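Local coordinates for protein pyruvate kinase 1 (Trypanosoma brucei brucei, PDB 4KCW) that catalyses the transfer of the phosphoryl group of phosphoenolpyruvate to ADP, giving pyruvate and ATP in the last step of glycolysis, at residues Ile237-Asn242 with Gly258-Arg263; Pro292-Thr297 with Cys327-Gly332; Val479-His484 with Gln492-Tyr497; Leu187-Glu192 with Ser212-Ala217. All blocks are in the same frame, centred on the assembly; numbering follows the deposited sequence.

Contact 1. Residues Ile237-Asn242 with Gly258-Arg263; sequences ISKIEN and GIMVAR. With MG (magnesium ion), chain C; OXL (oxalate ion), chain E.
Lys239 and Met260 sit beside each other on two parallel strands, with Lys239 CG 3.9 Å from Met260 SD. Four backbone bonds join the strands. Ser238 uses both of its backbone polar atoms: N gives to Gly258 O, and O accepts from Met260 N at 2.9 Å. Ile240 does the same. Its N gives a straight bond to Met260 O (2.8 Å, 165° at the hydrogen), and its O accepts from Ala262 N. On the helix-facing side Ile240 CG1 rests 3.9 Å from Ile259 CG2, and the hydroxyl of Ser238 is bonded to Ser256. The other side carries Ile237, Lys239 and Met260. The Lys239 chain is extended except for a turn at CG-CD (chi3 64°), which brings NZ to O3 of the oxalate at 2.8 Å. The same NZ has a salt bridge to Asp84, a bond to Ser212 and a weak one to a water. Glu241 OE1 is a ligand of magnesium at 1.9 Å. Its OE2 accepts from that water at 2.6 Å, and the water is itself bound to the metal. OE2 also takes a weak bond from Phe213 N. Oxalate O2 and O3, a second water and Asp265 complete six ligands. O2 is the longer oxalate ligand, 2.5 Å from magnesium. Oxalate is a known analogue of enolpyruvate, so the ion probably marks the substrate position. The arrangement is that of the TIM-barrel active site of pyruvate kinases, built where the barrel strands end.

Contact 2. Residues Pro292-Thr297 with Cys327-Gly332; sequences PVICAT and CVMLSG. With OXL (oxalate ion), chain E.
Thr297 and Ser331 meet through a water at the oxalate. The water gives a bond to Thr297 OG1 at 2.5 Å and lies 2.6 Å from Ser331 OG, to which it is also bonded. It also gives a bond to oxalate O1. Thr297 OG1 itself donates to oxalate O4 at 2.5 Å, so it is gripped on two counts. Behind this shell comes Met329. Its CG is anti to the backbone N (chi1 -166°), and the chain then bends so that CE lies 3.7 Å from Ala296 CB. CB of the same methionine packs on Ile294 CG2 at 4.0 Å, and Ile294 CG1 in turn meets Cys327 CB. Backbone bonds set the spacing of the strands. Cys327 N gives to Val293 O, and Cys295 N to Cys327 O at 3.0 Å. The bond from Met329 N to Cys295 O is weak. Beyond it a water spans Met329 O and, weakly, Thr297 N. These are the seventh and eighth strands of the barrel, linked in a beta-alpha-beta crossover by helix 311-323. Strand 258-262 flanks one side of the pair and strand 23-27 the other, while helix 340-357 packs against Val328 and Leu330.

Contact 3. Residues Val479-His484 with Gln492-Tyr497; sequences VVHADH and QTRLIY. With FDP (2,6-di-O-phosphono-beta-D-fructofuranose), chain F.
His481 faces Gln492 and Arg494 of the antiparallel partner strand. CB is 3.5 Å from O3 of the bound fructose 2,6-bisphosphate. At CB the chain turns so that CG sits between the backbone N and the carbonyl carbon (chi1 48°). ND1 then gives a bond to the next carbonyl, Ala482 O, at 2.7 Å, in the ring plane. This bond fixes the ring rotation and indicates that the proton is on ND1. CE1 is 3.4 Å from Gln492 OE1, with the ring and amide planes 58° apart. At the tip NE2 accepts a weak bond from Arg494 NH2 (2.8 Å, 122° at the hydrogen), which arrives at the ring edge. The backbone pairing is poor at His481, where the bond from Gln492 N to His481 O is weak. It is straight at the next hydrogen-bonded pair, Val479 and Arg494, with Arg494 N to Val479 O at 2.8 Å. Val479 CG2 packs on Ile496 CG1 at 3.6 Å. Past the strand, Ala482 N gives a bond to the sugar O3 at 3.1 Å. Asp483 OD1 is held by Ser485 N, OD2 makes a salt bridge to Arg494 of a neighbouring subunit, and residues 492-494 pair with a strand of that subunit. The whole is a beta hairpin at the sheet edge, continued across the interface and next to the bisphosphate site, consistent with the allosteric effector site of trypanosomal pyruvate kinases.

Contact 4. Residues Leu187-Glu192 with Ser212-Ala217; sequences LPAVSE and SFIRTA
Arg215 reaches across to the backbone of Leu187, and this is the direct hydrogen bond of the contact. NH1 gives to Leu187 O at 3.1 Å, nearly straight (170° at the hydrogen). The oxygen lies in the guanidinium plane and the donor in the carbonyl plane. NE of the same group gives to Phe213 O, also at 3.1 Å, within the 212-217 segment. The chain bends at chi2 and chi3, which sets the guanidinium between the two carbonyls, Leu187 O at the NH1 end and Phe213 O at the NE side. The two in-plane bonds fix the rotation of the group. Arg215 was modelled in two conformers and this account concerns one, so the grip may be partial. A water makes an indirect link: it gives one bond to Ala189 O at 3.2 Å and another to Ser212 O at 2.8 Å. Apolar contact is slight. Ala189 CB is 4.5 Å from Ile214 CD1, at the limit of touching. Capping bonds fix both segments at their ends. Ser191 is the N-cap of helix 192-203, bonding Asp194 N, and Thr216 is the N-cap of helix 217-226, bonding Gln219 N. The contact therefore joins two loops that each lead into a helix. Segment 212-217 follows barrel strand 208-211. Ala189 packs on helix 217-226, Ile214 on that helix and on helix 249-255, and Leu187 on Tyr129 in a loop.

From the N terminus, contact 4 comes first. It closes a loop holding helix 192-203 and strand 208-211. Contact 1 follows, closing over helices 243-247 and 249-255 between two barrel strands. Contact 2 then closes the last beta-alpha-beta unit of the barrel, and contact 3 closes a short hairpin near the C terminus. The four run in series; none nests in or crosses another. Contacts 1 and 2 share the barrel sheet and the oxalate, through neighbouring strands 258-262 and 293-296. Contact 4 reaches contact 1 through Ser212 and Lys239. Contact 3 stands apart in the alpha/beta domain, its centre about 36 Å from that of contact 1.

Contact 1. Residues Ile237-Asn242 with Gly258-Arg263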
# COMPACT_ATOMS: atom_id res chain seq x y z
N ILE A 237 -32.65 4.56 -15.97
CA ILE A 237 -31.93 5.15 -14.87
C ILE A 237 -32.92 5.37 -13.71
O ILE A 237 -33.88 6.16 -13.84
CB ILE A 237 -31.34 6.51 -15.30
CG1 ILE A 237 -30.72 6.41 -16.71
CG2 ILE A 237 -30.35 7.05 -14.27
CD1 ILE A 237 -29.47 5.58 -16.76
N SER A 238 -32.73 4.65 -12.60
CA SER A 238 -33.61 4.80 -11.45
C SER A 238 -33.20 5.99 -10.62
O SER A 238 -32.02 6.14 -10.25
CB SER A 238 -33.62 3.54 -10.59
OG SER A 238 -33.96 2.41 -11.35
N LYS A 239 -34.16 6.84 -10.31
CA LYS A 239 -33.90 7.98 -9.46
C LYS A 239 -34.05 7.58 -8.01
O LYS A 239 -35.10 7.08 -7.62
CB LYS A 239 -34.88 9.10 -9.81
CG LYS A 239 -34.68 9.66 -11.20
CD LYS A 239 -35.80 10.62 -11.58
CE LYS A 239 -35.83 11.85 -10.68
NZ LYS A 239 -36.77 12.87 -11.21
N ILE A 240 -32.97 7.70 -7.23
CA ILE A 240 -33.03 7.47 -5.78
C ILE A 240 -33.37 8.77 -5.06
O ILE A 240 -32.69 9.79 -5.23
CB ILE A 240 -31.69 6.94 -5.21
CG1 ILE A 240 -31.22 5.71 -5.98
CG2 ILE A 240 -31.83 6.64 -3.72
CD1 ILE A 240 -32.24 4.61 -6.01
N GLU A 241 -34.41 8.72 -4.26
CA GLU A 241 -35.18 9.91 -3.94
C GLU A 241 -35.82 9.79 -2.56
O GLU A 241 -36.30 10.77 -2.03
CB GLU A 241 -36.27 10.15 -4.99
CG GLU A 241 -35.80 10.95 -6.17
CD GLU A 241 -36.92 11.67 -6.88
OE1 GLU A 241 -37.04 12.90 -6.69
OE2 GLU A 241 -37.61 11.04 -7.72
N ASN A 242 -35.82 8.59 -1.98
CA ASN A 242 -36.34 8.42 -0.62
C ASN A 242 -35.57 7.40 0.20
O ASN A 242 -34.64 6.74 -0.30
CB ASN A 242 -37.82 8.06 -0.65
CG ASN A 242 -38.10 6.92 -1.60
OD1 ASN A 242 -37.37 5.93 -1.62
ND2 ASN A 242 -39.04 7.13 -2.52
N GLY A 258 -28.64 2.18 -14.72
CA GLY A 258 -27.92 3.31 -14.12
C GLY A 258 -28.78 3.97 -13.05
O GLY A 258 -29.96 3.63 -12.90
N ILE A 259 -28.24 5.00 -12.43
CA ILE A 259 -28.82 5.58 -11.24
C ILE A 259 -28.64 7.08 -11.30
O ILE A 259 -27.61 7.59 -11.80
CB ILE A 259 -28.09 5.07 -9.97
CG1 ILE A 259 -28.36 3.59 -9.75
CG2 ILE A 259 -28.46 5.90 -8.74
CD1 ILE A 259 -29.83 3.28 -9.57
N MET A 260 -29.68 7.79 -10.89
CA MET A 260 -29.55 9.18 -10.54
C MET A 260 -29.72 9.38 -9.04
O MET A 260 -30.67 8.85 -8.44
CB MET A 260 -30.58 10.01 -11.25
CG MET A 260 -30.45 11.49 -10.95
SD MET A 260 -31.88 12.40 -11.53
CE MET A 260 -31.88 12.05 -13.29
N VAL A 261 -28.79 10.09 -8.43
CA VAL A 261 -28.99 10.62 -7.10
C VAL A 261 -29.79 11.88 -7.19
O VAL A 261 -29.27 12.93 -7.59
CB VAL A 261 -27.66 10.95 -6.41
CG1 VAL A 261 -27.89 11.31 -4.95
CG2 VAL A 261 -26.70 9.79 -6.54
N ALA A 262 -31.07 11.77 -6.92
CA ALA A 262 -32.00 12.88 -7.09
C ALA A 262 -32.07 13.67 -5.80
O ALA A 262 -32.96 13.46 -4.98
CB ALA A 262 -33.39 12.33 -7.44
N ARG A 263 -31.12 14.58 -5.61
CA ARG A 263 -30.88 15.15 -4.29
C ARG A 263 -32.00 16.03 -3.81
O ARG A 263 -32.23 16.15 -2.61
CB ARG A 263 -29.56 15.86 -4.27
CG ARG A 263 -28.40 14.92 -4.61
CD ARG A 263 -27.07 15.59 -4.38
NE ARG A 263 -27.01 16.79 -5.15
CZ ARG A 263 -25.99 17.62 -5.13
NH1 ARG A 263 -24.96 17.36 -4.34
NH2 ARG A 263 -26.03 18.73 -5.85
MG MG C . -37.85 14.45 -7.56
C1 OXL E . -35.33 15.16 -8.99
C2 OXL E . -34.90 15.59 -7.57
O1 OXL E . -34.51 15.23 -9.96
O2 OXL E . -35.77 15.47 -6.67
O3 OXL E . -36.48 14.66 -9.06
O4 OXL E . -33.70 15.99 -7.38
O HOH W 1 -39.01 12.95 -8.74
O HOH W 2 -38.39 16.18 -8.25

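Contact 2. Residues Pro292-Thr297 with Cys327-Gly332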
# COMPACT_ATOMS: atom_id res chain seq x y z
N PRO A 292 -23.54 3.71 -15.21
CA PRO A 292 -23.58 5.17 -15.17
C PRO A 292 -24.37 5.71 -13.98
O PRO A 292 -25.41 5.17 -13.60
CB PRO A 292 -24.28 5.56 -16.48
CG PRO A 292 -24.85 4.30 -17.02
CD PRO A 292 -24.05 3.17 -16.48
N VAL A 293 -23.88 6.81 -13.43
CA VAL A 293 -24.55 7.44 -12.36
C VAL A 293 -24.51 8.97 -12.53
O VAL A 293 -23.51 9.56 -13.02
CB VAL A 293 -23.96 6.99 -11.01
CG1 VAL A 293 -22.48 7.36 -10.93
CG2 VAL A 293 -24.78 7.56 -9.83
N ILE A 294 -25.64 9.59 -12.21
CA ILE A 294 -25.85 10.99 -12.45
C ILE A 294 -26.11 11.63 -11.12
O ILE A 294 -26.96 11.18 -10.36
CB ILE A 294 -27.09 11.20 -13.31
CG1 ILE A 294 -26.98 10.40 -14.61
CG2 ILE A 294 -27.30 12.67 -13.58
CD1 ILE A 294 -28.20 10.57 -15.49
N CYS A 295 -25.31 12.63 -10.80
CA CYS A 295 -25.59 13.47 -9.70
C CYS A 295 -26.46 14.66 -10.13
O CYS A 295 -26.17 15.33 -11.11
CB CYS A 295 -24.30 13.96 -9.10
SG CYS A 295 -24.56 14.84 -7.56
N ALA A 296 -27.50 14.96 -9.34
CA ALA A 296 -28.53 15.92 -9.75
C ALA A 296 -28.98 16.89 -8.63
O ALA A 296 -29.03 16.52 -7.45
CB ALA A 296 -29.72 15.21 -10.36
N THR A 297 -29.19 18.15 -9.02
CA THR A 297 -30.15 19.06 -8.39
C THR A 297 -29.49 20.14 -7.54
O THR A 297 -28.79 19.85 -6.58
CB THR A 297 -31.24 18.35 -7.59
OG1 THR A 297 -32.05 17.54 -8.49
CG2 THR A 297 -32.14 19.39 -6.89
N CYS A 327 -21.95 11.72 -14.67
CA CYS A 327 -22.67 12.88 -15.17
C CYS A 327 -23.03 13.79 -14.06
O CYS A 327 -23.45 13.34 -12.98
CB CYS A 327 -23.98 12.47 -15.85
SG CYS A 327 -23.80 11.37 -17.25
N VAL A 328 -23.17 15.06 -14.42
CA VAL A 328 -23.80 16.01 -13.54
C VAL A 328 -24.94 16.67 -14.27
O VAL A 328 -24.97 16.65 -15.50
CB VAL A 328 -22.80 17.06 -13.04
CG1 VAL A 328 -21.91 16.44 -11.98
CG2 VAL A 328 -21.93 17.56 -14.20
N MET A 329 -25.97 17.06 -13.51
CA MET A 329 -27.24 17.47 -14.08
C MET A 329 -27.63 18.92 -13.71
O MET A 329 -27.34 19.40 -12.61
CB MET A 329 -28.33 16.53 -13.64
CG MET A 329 -29.61 16.69 -14.44
SD MET A 329 -30.78 15.36 -14.06
CE MET A 329 -31.96 16.26 -13.06
N LEU A 330 -28.34 19.57 -14.63
CA LEU A 330 -28.92 20.88 -14.36
C LEU A 330 -30.42 20.78 -14.51
O LEU A 330 -30.92 20.09 -15.42
CB LEU A 330 -28.38 21.91 -15.33
CG LEU A 330 -26.89 22.13 -15.16
CD1 LEU A 330 -26.28 22.64 -16.44
CD2 LEU A 330 -26.62 23.08 -14.00
N SER A 331 -31.14 21.47 -13.64
CA SER A 331 -32.59 21.41 -13.67
C SER A 331 -33.23 22.76 -13.95
O SER A 331 -33.23 23.22 -15.08
CB SER A 331 -33.14 20.73 -12.42
OG SER A 331 -32.86 19.34 -12.49
N GLY A 332 -33.73 23.42 -12.90
CA GLY A 332 -34.15 24.82 -13.01
C GLY A 332 -33.16 25.71 -13.75
O GLY A 332 -33.57 26.61 -14.50
C1 OXL E . -35.33 15.16 -8.99
C2 OXL E . -34.90 15.59 -7.57
O1 OXL E . -34.51 15.23 -9.96
O2 OXL E . -35.77 15.47 -6.67
O3 OXL E . -36.48 14.66 -9.06
O4 OXL E . -33.70 15.99 -7.38
O HOH W 3 -28.56 21.02 -10.70
O HOH W 4 -33.60 17.81 -10.48

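Contact 3. Residues Val479-His484 with Gln492-Tyr497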
# COMPACT_ATOMS: atom_id res chain seq x y z
N VAL A 479 -6.50 -0.03 -29.00
CA VAL A 479 -7.63 -0.39 -29.83
C VAL A 479 -8.19 -1.74 -29.39
O VAL A 479 -7.45 -2.75 -29.31
CB VAL A 479 -7.19 -0.52 -31.29
CG1 VAL A 479 -8.36 -1.00 -32.16
CG2 VAL A 479 -6.60 0.79 -31.79
N VAL A 480 -9.50 -1.77 -29.09
CA VAL A 480 -10.13 -2.94 -28.48
C VAL A 480 -11.29 -3.40 -29.36
O VAL A 480 -12.18 -2.63 -29.65
CB VAL A 480 -10.63 -2.61 -27.06
CG1 VAL A 480 -11.52 -3.71 -26.52
CG2 VAL A 480 -9.45 -2.43 -26.14
N HIS A 481 -11.19 -4.62 -29.88
CA HIS A 481 -12.36 -5.31 -30.49
C HIS A 481 -12.13 -6.80 -30.53
O HIS A 481 -11.25 -7.31 -29.84
CB HIS A 481 -12.62 -4.77 -31.89
CG HIS A 481 -11.39 -4.69 -32.75
ND1 HIS A 481 -10.85 -5.78 -33.37
CD2 HIS A 481 -10.64 -3.58 -33.18
CE1 HIS A 481 -9.77 -5.40 -34.08
NE2 HIS A 481 -9.65 -4.05 -34.00
N ALA A 482 -12.89 -7.52 -31.35
CA ALA A 482 -12.67 -8.98 -31.47
C ALA A 482 -11.59 -9.25 -32.52
O ALA A 482 -11.37 -8.43 -33.39
CB ALA A 482 -13.97 -9.71 -31.82
N ASP A 483 -10.94 -10.40 -32.43
CA ASP A 483 -10.17 -10.88 -33.58
C ASP A 483 -11.09 -11.33 -34.72
O ASP A 483 -12.29 -11.05 -34.71
CB ASP A 483 -9.20 -12.01 -33.15
CG ASP A 483 -9.93 -13.31 -32.68
OD1 ASP A 483 -11.05 -13.64 -33.15
OD2 ASP A 483 -9.29 -14.07 -31.94
N HIS A 484 -10.56 -12.06 -35.67
CA HIS A 484 -11.32 -12.36 -36.86
C HIS A 484 -12.38 -13.41 -36.70
O HIS A 484 -13.28 -13.49 -37.50
CB HIS A 484 -10.41 -12.64 -38.05
CG HIS A 484 -9.71 -11.40 -38.58
ND1 HIS A 484 -9.19 -11.32 -39.83
CD2 HIS A 484 -9.48 -10.14 -37.99
CE1 HIS A 484 -8.63 -10.11 -40.02
NE2 HIS A 484 -8.79 -9.39 -38.89
N GLN A 492 -9.68 -8.94 -27.87
CA GLN A 492 -8.40 -8.54 -28.45
C GLN A 492 -8.07 -7.09 -28.13
O GLN A 492 -8.93 -6.22 -28.29
CB GLN A 492 -8.42 -8.75 -29.97
CG GLN A 492 -7.13 -8.42 -30.65
CD GLN A 492 -7.24 -8.53 -32.15
OE1 GLN A 492 -7.37 -7.52 -32.84
NE2 GLN A 492 -7.19 -9.76 -32.68
N THR A 493 -6.80 -6.81 -27.85
CA THR A 493 -6.30 -5.44 -27.66
C THR A 493 -5.10 -5.25 -28.56
O THR A 493 -4.16 -6.04 -28.49
CB THR A 493 -5.77 -5.20 -26.23
OG1 THR A 493 -6.74 -5.58 -25.26
CG2 THR A 493 -5.39 -3.72 -26.03
N ARG A 494 -5.07 -4.16 -29.32
CA ARG A 494 -3.88 -3.78 -30.05
C ARG A 494 -3.37 -2.42 -29.59
O ARG A 494 -4.15 -1.49 -29.35
CB ARG A 494 -4.15 -3.73 -31.55
CG ARG A 494 -4.40 -5.07 -32.21
CD ARG A 494 -5.56 -4.94 -33.19
NE ARG A 494 -5.11 -4.36 -34.43
CZ ARG A 494 -5.84 -3.61 -35.23
NH1 ARG A 494 -5.29 -3.13 -36.33
NH2 ARG A 494 -7.12 -3.39 -34.97
N LEU A 495 -2.05 -2.25 -29.62
CA LEU A 495 -1.50 -0.92 -29.62
C LEU A 495 -1.06 -0.53 -31.00
O LEU A 495 -0.21 -1.19 -31.61
CB LEU A 495 -0.35 -0.84 -28.65
CG LEU A 495 -0.82 -0.54 -27.24
CD1 LEU A 495 -1.79 -1.64 -26.72
CD2 LEU A 495 0.41 -0.37 -26.34
N ILE A 496 -1.48 0.66 -31.41
CA ILE A 496 -1.44 1.11 -32.80
C ILE A 496 -0.82 2.53 -32.84
O ILE A 496 -1.26 3.42 -32.13
CB ILE A 496 -2.88 1.22 -33.36
CG1 ILE A 496 -3.50 -0.16 -33.45
CG2 ILE A 496 -2.91 1.90 -34.70
CD1 ILE A 496 -2.52 -1.19 -33.92
N TYR A 497 0.15 2.74 -33.69
CA TYR A 497 0.58 4.11 -33.96
C TYR A 497 -0.32 4.70 -35.01
O TYR A 497 -0.57 4.05 -36.03
CB TYR A 497 2.00 4.15 -34.44
CG TYR A 497 2.99 3.81 -33.38
CD1 TYR A 497 3.58 2.56 -33.34
CD2 TYR A 497 3.30 4.72 -32.38
CE1 TYR A 497 4.53 2.25 -32.38
CE2 TYR A 497 4.26 4.42 -31.41
CZ TYR A 497 4.87 3.17 -31.43
OH TYR A 497 5.81 2.82 -30.49
P1 FDP F . -18.31 -6.94 -34.35
O1P FDP F . -16.99 -6.86 -34.96
O2P FDP F . -19.26 -5.79 -34.79
O3P FDP F . -19.07 -8.30 -34.65
O1 FDP F . -18.76 -9.68 -32.34
C1 FDP F . -17.47 -9.04 -32.50
C2 FDP F . -17.57 -7.63 -31.90
O2 FDP F . -18.31 -6.80 -32.74
C3 FDP F . -16.22 -7.01 -31.53
O3 FDP F . -15.50 -6.56 -32.69
C4 FDP F . -16.73 -5.84 -30.75
O4 FDP F . -15.66 -5.22 -30.01
C5 FDP F . -17.76 -6.52 -29.83
O5 FDP F . -18.25 -7.66 -30.61
C6 FDP F . -18.90 -5.54 -29.53
O6 FDP F . -19.72 -6.02 -28.45
P2 FDP F . -20.71 -5.04 -27.67
O4P FDP F . -19.99 -3.94 -26.90
O5P FDP F . -21.72 -4.47 -28.77
O6P FDP F . -21.62 -5.94 -26.67

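Contact 4. Residues Leu187-Glu192 with Ser212-Ala217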
# COMPACT_ATOMS: atom_id res chain seq x y z
N LEU A 187 -48.22 4.65 -3.55
CA LEU A 187 -48.64 4.94 -4.91
C LEU A 187 -47.79 4.11 -5.88
O LEU A 187 -46.68 3.69 -5.53
CB LEU A 187 -48.46 6.43 -5.19
CG LEU A 187 -49.54 7.35 -4.62
CD1 LEU A 187 -48.92 8.66 -4.13
CD2 LEU A 187 -50.63 7.59 -5.66
N PRO A 188 -48.33 3.84 -7.09
CA PRO A 188 -47.55 3.04 -8.06
C PRO A 188 -46.29 3.79 -8.53
O PRO A 188 -46.31 5.03 -8.69
CB PRO A 188 -48.53 2.86 -9.22
CG PRO A 188 -49.44 4.05 -9.14
CD PRO A 188 -49.55 4.42 -7.69
N ALA A 189 -45.21 3.06 -8.77
CA ALA A 189 -44.11 3.58 -9.58
C ALA A 189 -44.58 3.98 -10.99
O ALA A 189 -44.17 5.03 -11.51
CB ALA A 189 -42.96 2.58 -9.66
N VAL A 190 -45.46 3.17 -11.58
CA VAL A 190 -46.06 3.54 -12.87
C VAL A 190 -47.58 3.73 -12.83
O VAL A 190 -48.35 2.78 -12.94
CB VAL A 190 -45.60 2.62 -14.04
CG1 VAL A 190 -45.83 1.16 -13.70
CG2 VAL A 190 -46.31 3.01 -15.34
N SER A 191 -47.98 4.98 -12.65
CA SER A 191 -49.38 5.34 -12.73
C SER A 191 -49.88 5.28 -14.17
O SER A 191 -49.08 5.26 -15.13
CB SER A 191 -49.57 6.75 -12.21
OG SER A 191 -49.22 7.68 -13.22
N GLU A 192 -51.20 5.30 -14.32
CA GLU A 192 -51.85 5.56 -15.59
C GLU A 192 -51.21 6.72 -16.37
O GLU A 192 -50.96 6.60 -17.58
CB GLU A 192 -53.35 5.81 -15.37
CG GLU A 192 -54.24 4.63 -15.76
CD GLU A 192 -53.84 4.03 -17.11
OE1 GLU A 192 -53.22 2.94 -17.13
OE2 GLU A 192 -54.04 4.73 -18.14
N SER A 212 -38.69 8.32 -11.66
CA SER A 212 -38.76 8.98 -10.36
C SER A 212 -39.18 8.02 -9.21
O SER A 212 -39.97 7.08 -9.42
CB SER A 212 -39.68 10.18 -10.45
OG SER A 212 -39.26 11.06 -11.48
N PHE A 213 -38.56 8.20 -8.04
CA PHE A 213 -39.05 7.57 -6.80
C PHE A 213 -38.96 6.05 -6.76
O PHE A 213 -39.68 5.40 -6.01
CB PHE A 213 -40.49 8.02 -6.46
CG PHE A 213 -40.59 9.46 -6.02
CD1 PHE A 213 -40.12 9.86 -4.77
CD2 PHE A 213 -41.10 10.44 -6.90
CE1 PHE A 213 -40.19 11.19 -4.38
CE2 PHE A 213 -41.13 11.78 -6.54
CZ PHE A 213 -40.70 12.16 -5.27
N ILE A 214 -38.08 5.48 -7.56
CA ILE A 214 -37.87 4.05 -7.50
C ILE A 214 -37.50 3.64 -6.09
O ILE A 214 -36.52 4.14 -5.53
CB ILE A 214 -36.78 3.61 -8.47
CG1 ILE A 214 -37.26 3.79 -9.91
CG2 ILE A 214 -36.39 2.17 -8.20
CD1 ILE A 214 -38.55 3.03 -10.23
N ARG A 215 -38.29 2.77 -5.48
CA ARG A 215 -37.94 2.27 -4.15
C ARG A 215 -37.64 0.77 -4.06
O ARG A 215 -37.19 0.29 -3.01
CB ARG A 215 -38.99 2.69 -3.12
CG ARG A 215 -40.41 2.32 -3.47
CD ARG A 215 -41.38 3.40 -2.99
NE ARG A 215 -41.79 4.25 -4.10
CZ ARG A 215 -43.02 4.26 -4.61
NH1 ARG A 215 -44.00 3.57 -4.03
NH2 ARG A 215 -43.28 4.99 -5.68
N THR A 216 -37.81 0.04 -5.17
CA THR A 216 -37.53 -1.42 -5.18
C THR A 216 -37.13 -1.91 -6.57
O THR A 216 -37.56 -1.36 -7.59
CB THR A 216 -38.75 -2.29 -4.72
OG1 THR A 216 -39.83 -2.12 -5.64
CG2 THR A 216 -39.20 -1.95 -3.30
N ALA A 217 -36.40 -3.03 -6.60
CA ALA A 217 -36.11 -3.66 -7.86
C ALA A 217 -37.39 -4.04 -8.59
O ALA A 217 -37.48 -3.87 -9.81
CB ALA A 217 -35.22 -4.86 -7.67
O HOH W 5 -41.37 6.51 -11.81